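PDB 4GXW: adenosine deaminase from Burkholderia ambifaria, which probably deaminates adenine, adenosine or a related purine by zinc-dependent hydrolysis. Local coordinates for residues F211-H216 with H235-D240; P156-E161 with A183-D188; H112-W117 with D337-D342; R194-F199 with W224-T229. All blocks are in the same frame, centred on the assembly; numbering follows the deposited sequence.

Contact 1. Residues F211-H216 with H235-D240; sequences FRTTAH and HVDRVD. With ZN (zinc ion), chain C.
Thr-213 and Asp-237 tie the start of strand 212-217 to the chain leading into the short strand 238-239, which runs beside it in parallel sense, the end-to-end directions of the two segments lying 50° apart. Asp-237 N donates to Thr-213 O at 2.8 Å. Farther along, the chains converge where His-216 pairs with Asp-240, and Asp-240 N reaches Ala-215 O at 2.9 Å, coming from above the carbonyl plane. The buried Ala-215 N has no hydrogen-bonding partner in the model.

Asp-237 also bonds to Thr-213 through its side chain: with CG set beside the backbone N, opposite the carbonyl carbon (chi1 -62°), its OD2 takes the N-H of Thr-213 on the anti lone pair, 2.9 Å and nearly straight at 164°. A water bridges Thr-213 OG1, His-235 O and this same OD2. At the other end, Thr-214 OG1 donates a hydrogen bond to Asp-240 OD2 at 2.7 Å, approaching from above the carboxylate plane, while Asp-240 OD1 is held by Thr-263. The CB of Asp-240 sits over one face of the His-216 ring, 4.0 Å from its centroid, and a second water bridges Asp-240 OD2 to His-216 ND1. With ND1 so engaged, the ring presents NE2 to the zinc ion at 2.3 Å; His-35, His-37, Asp-301 and a water complete the coordination. A parallel strand pair of a beta-alpha-beta unit with a zinc-binding histidine at the C-terminal end of its first strand is characteristic of the TIM-barrel amidohydrolases.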
# COMPACT_ATOMS: atom_id res chain seq x y z
N PHE A 211 19.14 5.09 4.03
CA PHE A 211 17.71 4.79 3.91
C PHE A 211 17.46 3.53 3.11
O PHE A 211 18.21 3.19 2.19
CB PHE A 211 16.98 5.98 3.28
CG PHE A 211 16.94 7.19 4.16
CD1 PHE A 211 16.21 7.18 5.35
CD2 PHE A 211 17.64 8.34 3.82
CE1 PHE A 211 16.19 8.30 6.18
CE2 PHE A 211 17.62 9.46 4.65
CZ PHE A 211 16.90 9.44 5.82
N ARG A 212 16.38 2.83 3.45
CA ARG A 212 15.87 1.76 2.60
C ARG A 212 15.11 2.37 1.43
O ARG A 212 14.76 3.56 1.45
CB ARG A 212 14.97 0.82 3.39
CG ARG A 212 15.73 -0.06 4.38
CD ARG A 212 14.72 -0.83 5.17
NE ARG A 212 15.21 -1.97 5.93
CZ ARG A 212 15.24 -2.01 7.26
NH1 ARG A 212 14.83 -0.96 7.96
NH2 ARG A 212 15.67 -3.09 7.89
N THR A 213 14.89 1.57 0.39
CA THR A 213 14.16 2.06 -0.77
C THR A 213 13.20 1.01 -1.31
O THR A 213 13.44 -0.20 -1.21
CB THR A 213 15.10 2.55 -1.92
OG1 THR A 213 15.70 1.44 -2.59
CG2 THR A 213 16.20 3.51 -1.44
N THR A 214 12.13 1.50 -1.91
CA THR A 214 11.16 0.68 -2.61
C THR A 214 10.75 1.44 -3.87
O THR A 214 11.13 2.60 -4.05
CB THR A 214 9.94 0.32 -1.72
OG1 THR A 214 9.10 -0.62 -2.41
CG2 THR A 214 9.15 1.56 -1.34
N ALA A 215 10.02 0.79 -4.77
CA ALA A 215 9.58 1.44 -6.00
C ALA A 215 8.36 0.78 -6.61
O ALA A 215 8.31 -0.45 -6.69
CB ALA A 215 10.72 1.44 -7.04
N HIS A 216 7.40 1.59 -7.05
CA HIS A 216 6.33 1.12 -7.93
C HIS A 216 6.97 0.76 -9.28
O HIS A 216 7.68 1.59 -9.89
CB HIS A 216 5.25 2.20 -8.15
CG HIS A 216 4.30 2.39 -7.00
ND1 HIS A 216 4.72 2.64 -5.71
CD2 HIS A 216 2.95 2.39 -6.96
CE1 HIS A 216 3.66 2.78 -4.93
NE2 HIS A 216 2.57 2.64 -5.66
N HIS A 235 18.57 -0.86 -6.83
CA HIS A 235 18.86 -1.72 -5.67
C HIS A 235 17.80 -1.63 -4.58
O HIS A 235 18.12 -1.60 -3.40
CB HIS A 235 20.26 -1.44 -5.09
CG HIS A 235 21.37 -1.58 -6.08
ND1 HIS A 235 21.65 -2.77 -6.72
CD2 HIS A 235 22.26 -0.68 -6.56
CE1 HIS A 235 22.67 -2.60 -7.54
NE2 HIS A 235 23.06 -1.34 -7.46
N VAL A 236 16.53 -1.61 -4.97
CA VAL A 236 15.45 -1.50 -3.99
C VAL A 236 15.42 -2.71 -3.05
O VAL A 236 15.81 -3.82 -3.42
CB VAL A 236 14.06 -1.30 -4.64
CG1 VAL A 236 14.03 -0.00 -5.43
CG2 VAL A 236 13.68 -2.48 -5.53
N ASP A 237 14.94 -2.46 -1.84
CA ASP A 237 14.79 -3.51 -0.85
C ASP A 237 13.54 -4.34 -1.05
O ASP A 237 13.51 -5.50 -0.67
CB ASP A 237 14.82 -2.90 0.55
CG ASP A 237 16.12 -2.22 0.84
OD1 ASP A 237 17.12 -2.94 1.04
OD2 ASP A 237 16.18 -0.97 0.81
N ARG A 238 12.52 -3.74 -1.63
CA ARG A 238 11.32 -4.47 -2.03
C ARG A 238 10.69 -3.77 -3.22
O ARG A 238 11.13 -2.69 -3.60
CB ARG A 238 10.33 -4.66 -0.86
CG ARG A 238 9.82 -3.36 -0.27
CD ARG A 238 8.83 -3.60 0.89
NE ARG A 238 8.23 -2.33 1.30
CZ ARG A 238 8.25 -1.81 2.53
NH1 ARG A 238 8.81 -2.45 3.55
NH2 ARG A 238 7.69 -0.64 2.75
N VAL A 239 9.69 -4.41 -3.82
CA VAL A 239 9.04 -3.90 -5.02
C VAL A 239 7.56 -3.69 -4.78
O VAL A 239 6.91 -4.53 -4.16
CB VAL A 239 9.24 -4.89 -6.20
CG1 VAL A 239 8.47 -4.44 -7.42
CG2 VAL A 239 10.70 -5.04 -6.54
N ASP A 240 7.02 -2.58 -5.27
CA ASP A 240 5.59 -2.33 -5.25
C ASP A 240 4.94 -2.67 -6.59
O ASP A 240 5.34 -2.16 -7.65
CB ASP A 240 5.29 -0.89 -4.82
CG ASP A 240 5.88 -0.58 -3.46
OD1 ASP A 240 5.54 -1.30 -2.48
OD2 ASP A 240 6.72 0.35 -3.38
ZN ZN C . 0.51 2.51 -4.74
O HOH W 1 17.77 0.12 -1.23
O HOH W 2 7.08 2.94 -4.15
O HOH W 3 -0.31 2.05 -6.47

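Contact 2. Residues P156-E161 with A183-D188; sequences PSIDRE and AGIGID
Two torsions set the side chains of this strand pair: Ile-187 swings CG1 away from its backbone N (chi1 -174°), across to Ile-158, and Arg-160 tucks CG between its own N and carbonyl carbon (chi1 77°), over the end of the neighbouring strand. Ile-187 CG1 thereby meets Ile-158 CB at 3.7 Å, and its CD1 lies against Arg-160 CB and over the centre of one face of the guanidinium. The arginine chain bends at chi3, and NH1 bonds to His-216 O. Ile-158 also reaches Ile-185, CD1 to CD1 at 4.0 Å, and this isoleucine face packs on helices 164-176 and 200-208.

The strands 151-159 and 184-188 are successive parallel strands of the TIM barrel, joined through helix 164-176 in a beta-alpha-beta crossover; the segments 156-159 and 184-188 cross at -32°. Their backbone bonds alternate: Gly-186 N to Pro-156 O, Ile-158 N to Gly-186 O at 2.8 Å, Asp-188 N to Ile-158 O at 3.0 Å, and Arg-160 N to Asp-188 O.

The other face carries Ser-157 and Asp-188. In one of two conformers of Ser-157, a water donates to both Ser-157 OG (3.0 Å) and Asp-188 OD2 (2.8 Å), and OG also bonds to Ile-155 O. Asp-188 OD1 accepts from Asn-118 ND2. Asp-188 also touches the zinc ligands His-37 and His-216, its side chain standing about 5 Å from the metal at the nearest atoms.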
# COMPACT_ATOMS: atom_id res chain seq x y z
N PRO A 156 8.54 8.77 2.58
CA PRO A 156 8.42 9.87 1.62
C PRO A 156 8.66 9.32 0.22
O PRO A 156 9.60 8.54 0.01
CB PRO A 156 9.53 10.84 2.06
CG PRO A 156 9.71 10.54 3.53
CD PRO A 156 9.53 9.05 3.64
N SER A 157 7.81 9.71 -0.72
CA SER A 157 7.81 9.07 -2.03
C SER A 157 7.94 10.07 -3.16
O SER A 157 7.29 11.12 -3.17
CB SER A 157 6.55 8.23 -2.21
OG SER A 157 6.54 7.17 -1.26
N ILE A 158 8.78 9.71 -4.12
CA ILE A 158 9.01 10.53 -5.29
C ILE A 158 7.76 10.60 -6.16
O ILE A 158 7.10 9.58 -6.38
CB ILE A 158 10.16 9.92 -6.12
CG1 ILE A 158 11.47 9.95 -5.31
CG2 ILE A 158 10.29 10.61 -7.48
CD1 ILE A 158 12.51 8.99 -5.83
N ASP A 159 7.40 11.81 -6.59
CA ASP A 159 6.34 12.02 -7.57
C ASP A 159 7.02 11.92 -8.93
O ASP A 159 7.68 12.86 -9.38
CB ASP A 159 5.75 13.42 -7.34
CG ASP A 159 4.67 13.79 -8.33
OD1 ASP A 159 4.47 13.08 -9.34
OD2 ASP A 159 4.02 14.83 -8.08
N ARG A 160 6.89 10.77 -9.59
CA ARG A 160 7.67 10.53 -10.80
C ARG A 160 7.23 11.37 -11.99
O ARG A 160 7.89 11.37 -13.03
CB ARG A 160 7.68 9.04 -11.15
CG ARG A 160 6.39 8.54 -11.79
CD ARG A 160 6.26 7.01 -11.68
NE ARG A 160 7.42 6.33 -12.28
CZ ARG A 160 7.88 5.13 -11.90
NH1 ARG A 160 7.27 4.44 -10.95
NH2 ARG A 160 8.96 4.64 -12.50
N GLU A 161 6.12 12.08 -11.86
CA GLU A 161 5.67 12.98 -12.93
C GLU A 161 6.42 14.30 -12.92
O GLU A 161 6.33 15.07 -13.87
CB GLU A 161 4.16 13.20 -12.84
CG GLU A 161 3.37 11.91 -13.05
CD GLU A 161 1.88 12.09 -12.92
OE1 GLU A 161 1.38 13.21 -13.19
OE2 GLU A 161 1.19 11.12 -12.53
N ALA A 183 11.77 5.97 7.34
CA ALA A 183 12.62 4.80 7.11
C ALA A 183 13.24 4.68 5.72
O ALA A 183 14.24 3.99 5.56
CB ALA A 183 11.83 3.54 7.43
N GLY A 184 12.64 5.32 4.72
CA GLY A 184 13.14 5.16 3.37
C GLY A 184 12.29 5.88 2.37
O GLY A 184 11.37 6.60 2.76
N ILE A 185 12.59 5.66 1.09
CA ILE A 185 11.85 6.31 0.01
C ILE A 185 11.16 5.32 -0.91
O ILE A 185 11.55 4.15 -0.99
CB ILE A 185 12.74 7.25 -0.86
CG1 ILE A 185 13.83 6.45 -1.59
CG2 ILE A 185 13.33 8.37 -0.03
CD1 ILE A 185 14.42 7.19 -2.77
N GLY A 186 10.16 5.82 -1.61
CA GLY A 186 9.49 5.10 -2.67
C GLY A 186 9.35 5.98 -3.91
O GLY A 186 9.87 7.10 -3.94
N ILE A 187 8.67 5.47 -4.94
CA ILE A 187 8.37 6.26 -6.13
C ILE A 187 7.01 5.83 -6.66
O ILE A 187 6.72 4.64 -6.76
CB ILE A 187 9.47 6.14 -7.23
CG1 ILE A 187 9.18 7.10 -8.38
CG2 ILE A 187 9.61 4.71 -7.76
CD1 ILE A 187 10.37 7.29 -9.31
N ASP A 188 6.16 6.80 -6.97
CA ASP A 188 4.81 6.51 -7.45
C ASP A 188 4.29 7.60 -8.39
O ASP A 188 5.08 8.38 -8.93
CB ASP A 188 3.86 6.22 -6.27
CG ASP A 188 3.84 7.33 -5.23
OD1 ASP A 188 3.75 8.51 -5.60
OD2 ASP A 188 3.91 7.01 -4.02
O HOH W 4 5.70 5.09 -3.19

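Contact 3. Residues H112-W117 with D337-D342; sequences HAEFFW and DGAWVD
Glu-114 OE2 accepts the backbone N-H of Trp-340 at 2.8 Å, the bond that joins strand 110-117 of the TIM barrel to the loop following helix 325-338. The same oxygen accepts a second hydrogen bond from His-112 NE2, two residues back along the strand, at 2.7 Å. The two donors use different lone pairs: Trp-340 comes in on the syn side, whereas His-112 lies on the anti side, with OE2 in the plane of its ring. This double grip fixes the carboxylate, whose other oxygen, OE1, lies obliquely against the indole, 3.6 Å from Trp-340 CG.

Around this polar pair, Val-341 and Ala-339 pack against the imidazole, Val-341 CG1 coming within 3.5 Å of His-112 CE1. An extended Glu-114 chain (chi2 -176°) carries the carboxylate across to the loop, where Trp-340 N is presented at the centre of an inverse gamma turn.

Farther out, His-112 also meets the ring of Trp-349. Arg-238 forms a salt bridge to Glu-114 OE1 and a cation-pi contact with Trp-340, and would be expected to favour the ionised carboxylate; its NH1 bonds in addition to Gly-338 O.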
# COMPACT_ATOMS: atom_id res chain seq x y z
N HIS A 112 1.53 -3.05 12.30
CA HIS A 112 2.64 -2.27 11.78
C HIS A 112 2.27 -1.83 10.38
O HIS A 112 1.97 -2.66 9.52
CB HIS A 112 3.91 -3.13 11.76
CG HIS A 112 5.10 -2.44 11.17
ND1 HIS A 112 5.90 -1.58 11.89
CD2 HIS A 112 5.63 -2.50 9.92
CE1 HIS A 112 6.86 -1.12 11.11
NE2 HIS A 112 6.72 -1.66 9.91
N ALA A 113 2.30 -0.51 10.14
CA ALA A 113 1.94 0.06 8.84
C ALA A 113 3.05 0.96 8.32
O ALA A 113 3.51 1.85 9.04
CB ALA A 113 0.64 0.85 8.94
N GLU A 114 3.47 0.75 7.08
CA GLU A 114 4.42 1.64 6.43
C GLU A 114 3.66 2.28 5.28
O GLU A 114 3.11 1.58 4.43
CB GLU A 114 5.64 0.86 5.94
CG GLU A 114 6.24 0.01 7.05
CD GLU A 114 7.52 -0.71 6.68
OE1 GLU A 114 8.05 -0.50 5.57
OE2 GLU A 114 8.00 -1.50 7.52
N PHE A 115 3.61 3.62 5.27
CA PHE A 115 2.74 4.33 4.34
C PHE A 115 3.46 5.44 3.57
O PHE A 115 4.44 6.01 4.05
CB PHE A 115 1.48 4.85 5.05
CG PHE A 115 1.73 5.85 6.15
CD1 PHE A 115 2.01 5.43 7.45
CD2 PHE A 115 1.68 7.21 5.89
CE1 PHE A 115 2.23 6.36 8.47
CE2 PHE A 115 1.89 8.13 6.91
CZ PHE A 115 2.18 7.71 8.19
N PHE A 116 2.97 5.69 2.36
CA PHE A 116 3.58 6.62 1.41
C PHE A 116 2.99 8.03 1.52
O PHE A 116 1.78 8.21 1.65
CB PHE A 116 3.33 6.14 -0.02
CG PHE A 116 3.90 4.77 -0.34
CD1 PHE A 116 5.21 4.44 -0.02
CD2 PHE A 116 3.11 3.81 -0.96
CE1 PHE A 116 5.72 3.18 -0.33
CE2 PHE A 116 3.63 2.55 -1.27
CZ PHE A 116 4.93 2.25 -0.95
N TRP A 117 3.86 9.03 1.41
CA TRP A 117 3.46 10.44 1.37
C TRP A 117 4.36 11.13 0.38
O TRP A 117 5.58 10.92 0.41
CB TRP A 117 3.62 11.07 2.76
CG TRP A 117 3.73 12.58 2.76
CD1 TRP A 117 2.80 13.48 2.29
CD2 TRP A 117 4.82 13.36 3.27
NE1 TRP A 117 3.26 14.78 2.48
CE2 TRP A 117 4.49 14.72 3.09
CE3 TRP A 117 6.03 13.04 3.89
CZ2 TRP A 117 5.35 15.75 3.48
CZ3 TRP A 117 6.87 14.05 4.28
CH2 TRP A 117 6.52 15.40 4.08
N ASP A 337 8.92 -10.51 6.54
CA ASP A 337 10.21 -10.45 5.85
C ASP A 337 10.43 -9.12 5.14
O ASP A 337 11.53 -8.60 5.13
CB ASP A 337 10.33 -11.57 4.81
CG ASP A 337 10.39 -12.95 5.43
OD1 ASP A 337 10.75 -13.06 6.62
OD2 ASP A 337 10.08 -13.93 4.71
N GLY A 338 9.38 -8.58 4.54
CA GLY A 338 9.51 -7.36 3.77
C GLY A 338 9.53 -6.07 4.58
O GLY A 338 9.93 -5.04 4.06
N ALA A 339 9.09 -6.13 5.83
CA ALA A 339 8.98 -4.92 6.65
C ALA A 339 10.33 -4.28 6.94
O ALA A 339 11.37 -4.94 7.00
CB ALA A 339 8.24 -5.23 7.95
N TRP A 340 10.30 -2.97 7.13
CA TRP A 340 11.50 -2.20 7.40
C TRP A 340 11.69 -2.04 8.91
O TRP A 340 11.60 -0.95 9.46
CB TRP A 340 11.43 -0.87 6.66
CG TRP A 340 11.60 -1.05 5.18
CD1 TRP A 340 11.92 -2.21 4.52
CD2 TRP A 340 11.48 -0.04 4.16
NE1 TRP A 340 12.01 -1.98 3.16
CE2 TRP A 340 11.73 -0.66 2.92
CE3 TRP A 340 11.16 1.32 4.18
CZ2 TRP A 340 11.69 0.04 1.71
CZ3 TRP A 340 11.12 2.01 2.99
CH2 TRP A 340 11.39 1.37 1.77
N VAL A 341 11.93 -3.18 9.55
CA VAL A 341 12.21 -3.24 10.98
C VAL A 341 13.42 -4.14 11.17
O VAL A 341 13.85 -4.81 10.22
CB VAL A 341 11.01 -3.81 11.79
CG1 VAL A 341 9.80 -2.90 11.67
CG2 VAL A 341 10.66 -5.24 11.35
N ASP A 342 13.99 -4.16 12.37
CA ASP A 342 15.20 -4.96 12.55
C ASP A 342 14.94 -6.46 12.67
O ASP A 342 13.79 -6.90 12.82
CB ASP A 342 16.09 -4.44 13.70
CG ASP A 342 15.42 -4.50 15.06
OD1 ASP A 342 14.48 -5.30 15.25
OD2 ASP A 342 15.86 -3.76 15.96

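Contact 4. Residues R194-F199 with W224-T229; sequences RPPELF and WRNVET
Pro-196 and Asn-226 bring the backbones nearest, their CA atoms 6.4 Å apart, where the 3-10 turn 196-198 faces the first turns of helix 224-232. Both elements belong to the loops and helices after the TIM-barrel strands: the turn lies between strand 184-188 and helix 200-208, and the helix follows strand 212-217.

The Pro-196 ring fills the angle between two helix side chains one turn apart, crossing each at about a right angle. Its CD lies 3.5 Å from Asn-226 CG, against the carboxamide, and its CG approaches Thr-229 CG2 at 3.8 Å. Thr-229 turns that methyl away from its backbone N, beside the carbonyl carbon, and OG1 donates to a water. Asn-226 ND2 bonds to Glu-191 OE2, which fixes the amide's rotation.

Glu-197 bends sharply at chi2 (-91°) and carries its carboxylate back across the end of Thr-229, where OE1 lies 3.6 Å from CG2. Direct contacts between the segments are therefore chiefly van der Waals, and the polar groups meet through solvent. One water link, present in one of the two conformers of Arg-225 and so less certain, runs from Glu-197 OE2 to Arg-225 NH1. Glu-197 and Thr-229 are partly exposed, and with Arg-225 they also touch crystal neighbours. A second water joins three side chains at the seam, donating to Glu-197 OE1 at 2.7 Å and to Asn-226 OD1 at 2.9 Å while accepting from Thr-229 OG1 at 2.8 Å.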
# COMPACT_ATOMS: atom_id res chain seq x y z
N ARG A 194 7.82 7.52 -17.60
CA ARG A 194 8.64 8.05 -16.51
C ARG A 194 9.38 6.89 -15.85
O ARG A 194 9.09 6.50 -14.71
CB ARG A 194 7.79 8.81 -15.49
CG ARG A 194 6.91 9.91 -16.08
CD ARG A 194 7.75 11.01 -16.72
NE ARG A 194 8.43 11.81 -15.71
CZ ARG A 194 9.30 12.78 -15.99
NH1 ARG A 194 9.60 13.07 -17.24
NH2 ARG A 194 9.87 13.45 -15.00
N PRO A 195 10.35 6.31 -16.57
CA PRO A 195 10.94 5.05 -16.13
C PRO A 195 11.83 5.22 -14.90
O PRO A 195 12.35 6.31 -14.64
CB PRO A 195 11.74 4.60 -17.35
CG PRO A 195 12.13 5.87 -18.00
CD PRO A 195 10.92 6.76 -17.85
N PRO A 196 12.03 4.13 -14.14
CA PRO A 196 12.72 4.25 -12.85
C PRO A 196 14.17 4.74 -12.95
O PRO A 196 14.61 5.45 -12.03
CB PRO A 196 12.65 2.82 -12.28
CG PRO A 196 12.43 1.94 -13.49
CD PRO A 196 11.56 2.76 -14.40
N GLU A 197 14.88 4.41 -14.02
CA GLU A 197 16.26 4.85 -14.15
C GLU A 197 16.42 6.37 -14.25
O GLU A 197 17.49 6.91 -14.00
CB GLU A 197 16.96 4.15 -15.32
CG GLU A 197 16.42 4.47 -16.71
CD GLU A 197 15.31 3.54 -17.19
OE1 GLU A 197 14.60 2.93 -16.35
OE2 GLU A 197 15.15 3.43 -18.43
N LEU A 198 15.34 7.07 -14.60
CA LEU A 198 15.36 8.52 -14.63
C LEU A 198 15.73 9.10 -13.25
O LEU A 198 16.30 10.19 -13.16
CB LEU A 198 13.99 9.04 -15.08
CG LEU A 198 13.76 10.54 -15.26
CD1 LEU A 198 14.78 11.11 -16.25
CD2 LEU A 198 12.33 10.80 -15.73
N PHE A 199 15.41 8.34 -12.21
CA PHE A 199 15.53 8.77 -10.81
C PHE A 199 16.71 8.12 -10.09
O PHE A 199 16.73 8.00 -8.86
CB PHE A 199 14.20 8.51 -10.10
CG PHE A 199 13.06 9.22 -10.75
CD1 PHE A 199 12.79 10.54 -10.44
CD2 PHE A 199 12.31 8.61 -11.76
CE1 PHE A 199 11.78 11.24 -11.08
CE2 PHE A 199 11.30 9.30 -12.40
CZ PHE A 199 11.03 10.61 -12.06
N TRP A 224 8.34 -5.33 -17.93
CA TRP A 224 9.05 -6.00 -16.84
C TRP A 224 10.46 -5.42 -16.66
O TRP A 224 11.03 -5.50 -15.57
CB TRP A 224 9.10 -7.52 -17.02
CG TRP A 224 9.79 -8.00 -18.27
CD1 TRP A 224 9.20 -8.42 -19.43
CD2 TRP A 224 11.20 -8.14 -18.47
NE1 TRP A 224 10.16 -8.79 -20.34
CE2 TRP A 224 11.39 -8.63 -19.78
CE3 TRP A 224 12.33 -7.89 -17.67
CZ2 TRP A 224 12.66 -8.87 -20.31
CZ3 TRP A 224 13.59 -8.13 -18.20
CH2 TRP A 224 13.74 -8.62 -19.51
N ARG A 225 11.01 -4.82 -17.71
CA ARG A 225 12.30 -4.13 -17.62
C ARG A 225 12.33 -3.13 -16.46
O ARG A 225 13.36 -2.95 -15.81
CB ARG A 225 12.64 -3.40 -18.92
CG ARG A 225 13.61 -4.12 -19.84
CD ARG A 225 13.55 -3.59 -21.28
NE ARG A 225 14.06 -2.22 -21.44
CZ ARG A 225 13.31 -1.12 -21.40
NH1 ARG A 225 13.89 0.07 -21.57
NH2 ARG A 225 12.00 -1.19 -21.19
N ASN A 226 11.20 -2.48 -16.21
CA ASN A 226 11.16 -1.52 -15.10
C ASN A 226 11.36 -2.20 -13.75
O ASN A 226 11.95 -1.63 -12.84
CB ASN A 226 9.84 -0.73 -15.07
CG ASN A 226 9.78 0.34 -16.15
OD1 ASN A 226 10.72 0.50 -16.94
ND2 ASN A 226 8.68 1.08 -16.17
N VAL A 227 10.85 -3.42 -13.62
CA VAL A 227 11.08 -4.20 -12.40
C VAL A 227 12.57 -4.54 -12.27
O VAL A 227 13.16 -4.38 -11.19
CB VAL A 227 10.21 -5.47 -12.36
CG1 VAL A 227 10.41 -6.23 -11.05
CG2 VAL A 227 8.75 -5.11 -12.55
N GLU A 228 13.15 -5.02 -13.36
CA GLU A 228 14.58 -5.32 -13.38
C GLU A 228 15.42 -4.09 -13.02
O GLU A 228 16.37 -4.18 -12.23
CB GLU A 228 14.99 -5.86 -14.76
CG GLU A 228 16.46 -6.23 -14.84
CD GLU A 228 16.90 -6.61 -16.23
OE1 GLU A 228 16.32 -6.08 -17.21
OE2 GLU A 228 17.83 -7.44 -16.35
N THR A 229 15.08 -2.94 -13.59
CA THR A 229 15.80 -1.70 -13.28
C THR A 229 15.67 -1.33 -11.80
O THR A 229 16.67 -0.97 -11.15
CB THR A 229 15.32 -0.56 -14.18
OG1 THR A 229 15.61 -0.90 -15.54
CG2 THR A 229 16.03 0.74 -13.83
O HOH W 5 13.59 0.46 -16.88
O HOH W 6 13.14 2.52 -20.03

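Contacts 1, 2 and 3 lie in the buried barrel and share one parallel sheet, whereas contact 4 sits farther from the centre of the chain, partly exposed. Contacts 1 and 2 both pair consecutive strands, adjoin through strands 184-188 and 212-217 and bring side chains near the zinc ion; contact 2 is held by backbone bonds, contact 1 by backbone and side-chain bonds equally. Contact 3 instead ties a strand to a loop far along the chain through one shared carboxylate, and Arg-238 joins it to contact 1. Contact 4 relies on apolar touches and bridging waters; it meets contact 2 where Arg-194 NE bonds to Arg-160 O and Phe-199 packs on Ile-187.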